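Local coordinates for protein peptidoglycan glycosyltransferase (Burkholderia ambifaria, PDB 5UY7) that is a penicillin-binding protein, with a transpeptidase domain that belongs to the same structural clan as the beta-lactamases, at residues 238-243 against 258-263. Sequence-based numbering, arbitrary orientation.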
ATOM      1  N   LEU A 238       3.601   9.718  12.947  1.00 15.13           N
ATOM      2  CA  LEU A 238       4.466   8.543  12.901  1.00 16.89           C
ATOM      3  C   LEU A 238       4.412   7.939  14.296  1.00 20.11           C
ATOM      4  O   LEU A 238       4.957   8.530  15.231  1.00 19.43           O
ATOM      5  CB  LEU A 238       5.888   8.951  12.509  1.00 17.29           C
ATOM      6  CG  LEU A 238       6.986   7.914  12.265  1.00 25.69           C
ATOM      7  CD1 LEU A 238       6.826   7.298  10.903  1.00 24.00           C
ATOM      8  CD2 LEU A 238       8.351   8.580  12.376  1.00 32.30           C
ATOM      9  N   VAL A 239       3.713   6.812  14.455  1.00 15.80           N
ATOM     10  CA  VAL A 239       3.416   6.262  15.774  1.00 18.29           C
ATOM     11  C   VAL A 239       3.777   4.785  15.818  1.00 19.33           C
ATOM     12  O   VAL A 239       3.365   4.015  14.946  1.00 19.68           O
ATOM     13  CB  VAL A 239       1.931   6.444  16.150  1.00 19.35           C
ATOM     14  CG1 VAL A 239       1.660   5.853  17.545  1.00 23.93           C
ATOM     15  CG2 VAL A 239       1.562   7.905  16.131  1.00 24.30           C
ATOM     16  N   ASN A 240       4.531   4.394  16.841  1.00 18.96           N
ATOM     17  CA  ASN A 240       4.696   3.001  17.230  1.00 21.57           C
ATOM     18  C   ASN A 240       3.974   2.796  18.550  1.00 21.42           C
ATOM     19  O   ASN A 240       4.145   3.600  19.474  1.00 23.06           O
ATOM     20  CB  ASN A 240       6.171   2.638  17.392  1.00 23.50           C
ATOM     21  CG  ASN A 240       6.933   2.721  16.092  1.00 25.86           C
ATOM     22  OD1 ASN A 240       6.861   1.813  15.271  1.00 28.98           O
ATOM     23  ND2 ASN A 240       7.670   3.810  15.899  1.00 27.51           N
ATOM     24  N   TYR A 241       3.172   1.736  18.641  1.00 20.38           N
ATOM     25  CA  TYR A 241       2.521   1.382  19.900  1.00 23.58           C
ATOM     26  C   TYR A 241       2.708  -0.100  20.191  1.00 27.37           C
ATOM     27  O   TYR A 241       2.244  -0.947  19.401  1.00 31.35           O
ATOM     28  CB  TYR A 241       1.032   1.738  19.894  1.00 27.42           C
ATOM     29  CG  TYR A 241       0.492   1.700  21.298  1.00 29.56           C
ATOM     30  CD1 TYR A 241       0.640   2.793  22.143  1.00 29.52           C
ATOM     31  CD2 TYR A 241      -0.090   0.550  21.808  1.00 24.67           C
ATOM     32  CE1 TYR A 241       0.184   2.759  23.445  1.00 31.72           C
ATOM     33  CE2 TYR A 241      -0.542   0.502  23.110  1.00 25.27           C
ATOM     34  CZ  TYR A 241      -0.408   1.612  23.925  1.00 31.13           C
ATOM     35  OH  TYR A 241      -0.856   1.569  25.222  1.00 32.53           O
ATOM     36  N   PRO A 242       3.356  -0.471  21.307  1.00 37.09           N
ATOM     37  CA  PRO A 242       3.972   0.454  22.266  1.00 38.79           C
ATOM     38  C   PRO A 242       5.271   1.067  21.738  1.00 38.03           C
ATOM     39  O   PRO A 242       5.741   0.695  20.665  1.00 36.30           O
ATOM     40  CB  PRO A 242       4.257  -0.431  23.492  1.00 44.13           C
ATOM     41  CG  PRO A 242       3.561  -1.739  23.231  1.00 46.46           C
ATOM     42  CD  PRO A 242       3.465  -1.870  21.746  1.00 44.80           C
ATOM     43  N   THR A 243       5.850   2.002  22.493  1.00 40.15           N
ATOM     44  CA  THR A 243       7.077   2.649  22.046  1.00 44.32           C
ATOM     45  C   THR A 243       8.316   1.783  22.244  1.00 53.33           C
ATOM     46  O   THR A 243       9.324   2.008  21.567  1.00 60.08           O
ATOM     47  CB  THR A 243       7.275   3.970  22.788  1.00 43.31           C
ATOM     48  OG1 THR A 243       7.285   3.701  24.191  1.00 44.21           O
ATOM     49  CG2 THR A 243       6.149   4.940  22.474  1.00 43.94           C
ATOM     50  N   ARG A 258      14.213   1.048  19.092  1.00 60.08           N
ATOM     51  CA  ARG A 258      14.153   1.014  17.634  1.00 54.16           C
ATOM     52  C   ARG A 258      12.812   1.541  17.136  1.00 60.51           C
ATOM     53  O   ARG A 258      11.777   1.310  17.759  1.00 69.08           O
ATOM     54  CB  ARG A 258      14.381  -0.409  17.116  1.00 53.98           C
ATOM     55  N   ASN A 259      12.835   2.248  16.009  1.00 51.71           N
ATOM     56  CA  ASN A 259      11.614   2.748  15.382  1.00 40.03           C
ATOM     57  C   ASN A 259      11.139   1.680  14.401  1.00 37.41           C
ATOM     58  O   ASN A 259      11.595   1.621  13.255  1.00 33.01           O
ATOM     59  CB  ASN A 259      11.870   4.089  14.702  1.00 38.85           C
ATOM     60  CG  ASN A 259      10.587   4.791  14.292  1.00 33.64           C
ATOM     61  OD1 ASN A 259       9.670   4.171  13.764  1.00 36.00           O
ATOM     62  ND2 ASN A 259      10.521   6.094  14.546  1.00 50.13           N
ATOM     63  N   ARG A 260      10.213   0.829  14.858  1.00 32.90           N
ATOM     64  CA  ARG A 260       9.834  -0.357  14.090  1.00 33.77           C
ATOM     65  C   ARG A 260       9.239  -0.010  12.729  1.00 31.78           C
ATOM     66  O   ARG A 260       9.361  -0.799  11.785  1.00 28.59           O
ATOM     67  CB  ARG A 260       8.854  -1.210  14.895  1.00 33.44           C
ATOM     68  CG  ARG A 260       9.436  -1.711  16.208  1.00 40.93           C
ATOM     69  CD  ARG A 260       8.515  -2.695  16.905  1.00 52.16           C
ATOM     70  NE  ARG A 260       7.227  -2.107  17.271  1.00 56.57           N
ATOM     71  CZ  ARG A 260       7.020  -1.346  18.344  1.00 52.04           C
ATOM     72  NH1 ARG A 260       8.022  -1.053  19.162  1.00 58.82           N
ATOM     73  NH2 ARG A 260       5.810  -0.869  18.594  1.00 43.89           N
ATOM     74  N   ILE A 261       8.585   1.149  12.604  1.00 27.01           N
ATOM     75  CA  ILE A 261       8.073   1.580  11.305  1.00 24.82           C
ATOM     76  C   ILE A 261       9.186   1.607  10.271  1.00 25.02           C
ATOM     77  O   ILE A 261       8.966   1.301   9.092  1.00 25.41           O
ATOM     78  CB  ILE A 261       7.402   2.964  11.416  1.00 28.98           C
ATOM     79  CG1 ILE A 261       6.142   2.887  12.265  1.00 36.54           C
ATOM     80  CG2 ILE A 261       7.079   3.514  10.024  1.00 29.96           C
ATOM     81  CD1 ILE A 261       5.404   4.209  12.375  1.00 35.80           C
ATOM     82  N   LEU A 262      10.400   1.955  10.695  1.00 26.26           N
ATOM     83  CA  LEU A 262      11.541   2.047   9.799  1.00 28.50           C
ATOM     84  C   LEU A 262      12.430   0.811   9.816  1.00 26.16           C
ATOM     85  O   LEU A 262      13.115   0.540   8.822  1.00 27.40           O
ATOM     86  CB  LEU A 262      12.390   3.267  10.168  1.00 30.29           C
ATOM     87  CG  LEU A 262      11.712   4.598   9.849  1.00 39.54           C
ATOM     88  CD1 LEU A 262      11.947   5.589  10.968  1.00 47.99           C
ATOM     89  CD2 LEU A 262      12.244   5.131   8.528  1.00 39.11           C
ATOM     90  N   THR A 263      12.436   0.050  10.905  1.00 28.31           N
ATOM     91  CA  THR A 263      13.412  -1.027  11.036  1.00 29.13           C
ATOM     92  C   THR A 263      12.839  -2.409  10.765  1.00 33.12           C
ATOM     93  O   THR A 263      13.584  -3.299  10.342  1.00 35.15           O
ATOM     94  CB  THR A 263      14.044  -1.012  12.433  1.00 31.09           C
ATOM     95  OG1 THR A 263      13.040  -1.246  13.428  1.00 33.59           O
ATOM     96  CG2 THR A 263      14.715   0.331  12.701  1.00 33.08           C
TER
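Asn240 on edge strand 235-241 bridges to the start of the short helix 260-263, in the transpeptidase domain of a penicillin-binding protein. The strand is outermost in the antiparallel sheet of this beta-lactamase-like fold. The Asn240 amide works at both ends. Asn240 OD1 accepts from Ile261 N at 3.2 Å, within the plane of the amide, where a lone pair of OD1 points, though the bond is bent (136°). Asn240 ND2 gives a straighter bond, 2.9 Å to OD1 of the N-cap residue Asn259. ND2 comes in above the carbonyl plane of Asn259, not on a lone pair; the two amides stand nearly perpendicular. With one end accepting and the other donating, the two bonds set which way round the Asn240 amide lies.

The tight apolar part lies at the buried Ile261. Its CG1 is anti to the carbonyl carbon (chi1 -67°), and CD1 reaches on to the strand. There Ile261 CD1 meets Leu238 CD1 at 3.7 Å, an apolar contact, and also lies 3.3 Å from the backbone oxygen Val239 O. Ala224 and Met226 of strand 222-229 and Phe391 of helix 390-401 also pack on Ile261.

The solvent side is at Thr243, which is exposed and adds little. Beside it, Arg260 kinks at its third torsion (chi3 -62°). Asn240 CB lies over one face of its guanidinium, 3.7 Å from Arg260 NH2. The peptide bond before Pro242 is cis. Pro242 O meets the guanidinium edge: Arg260 NH1 gives it a weak bond, while Arg260 NH2 donates almost straight, in the guanidinium plane, at 2.6 Å.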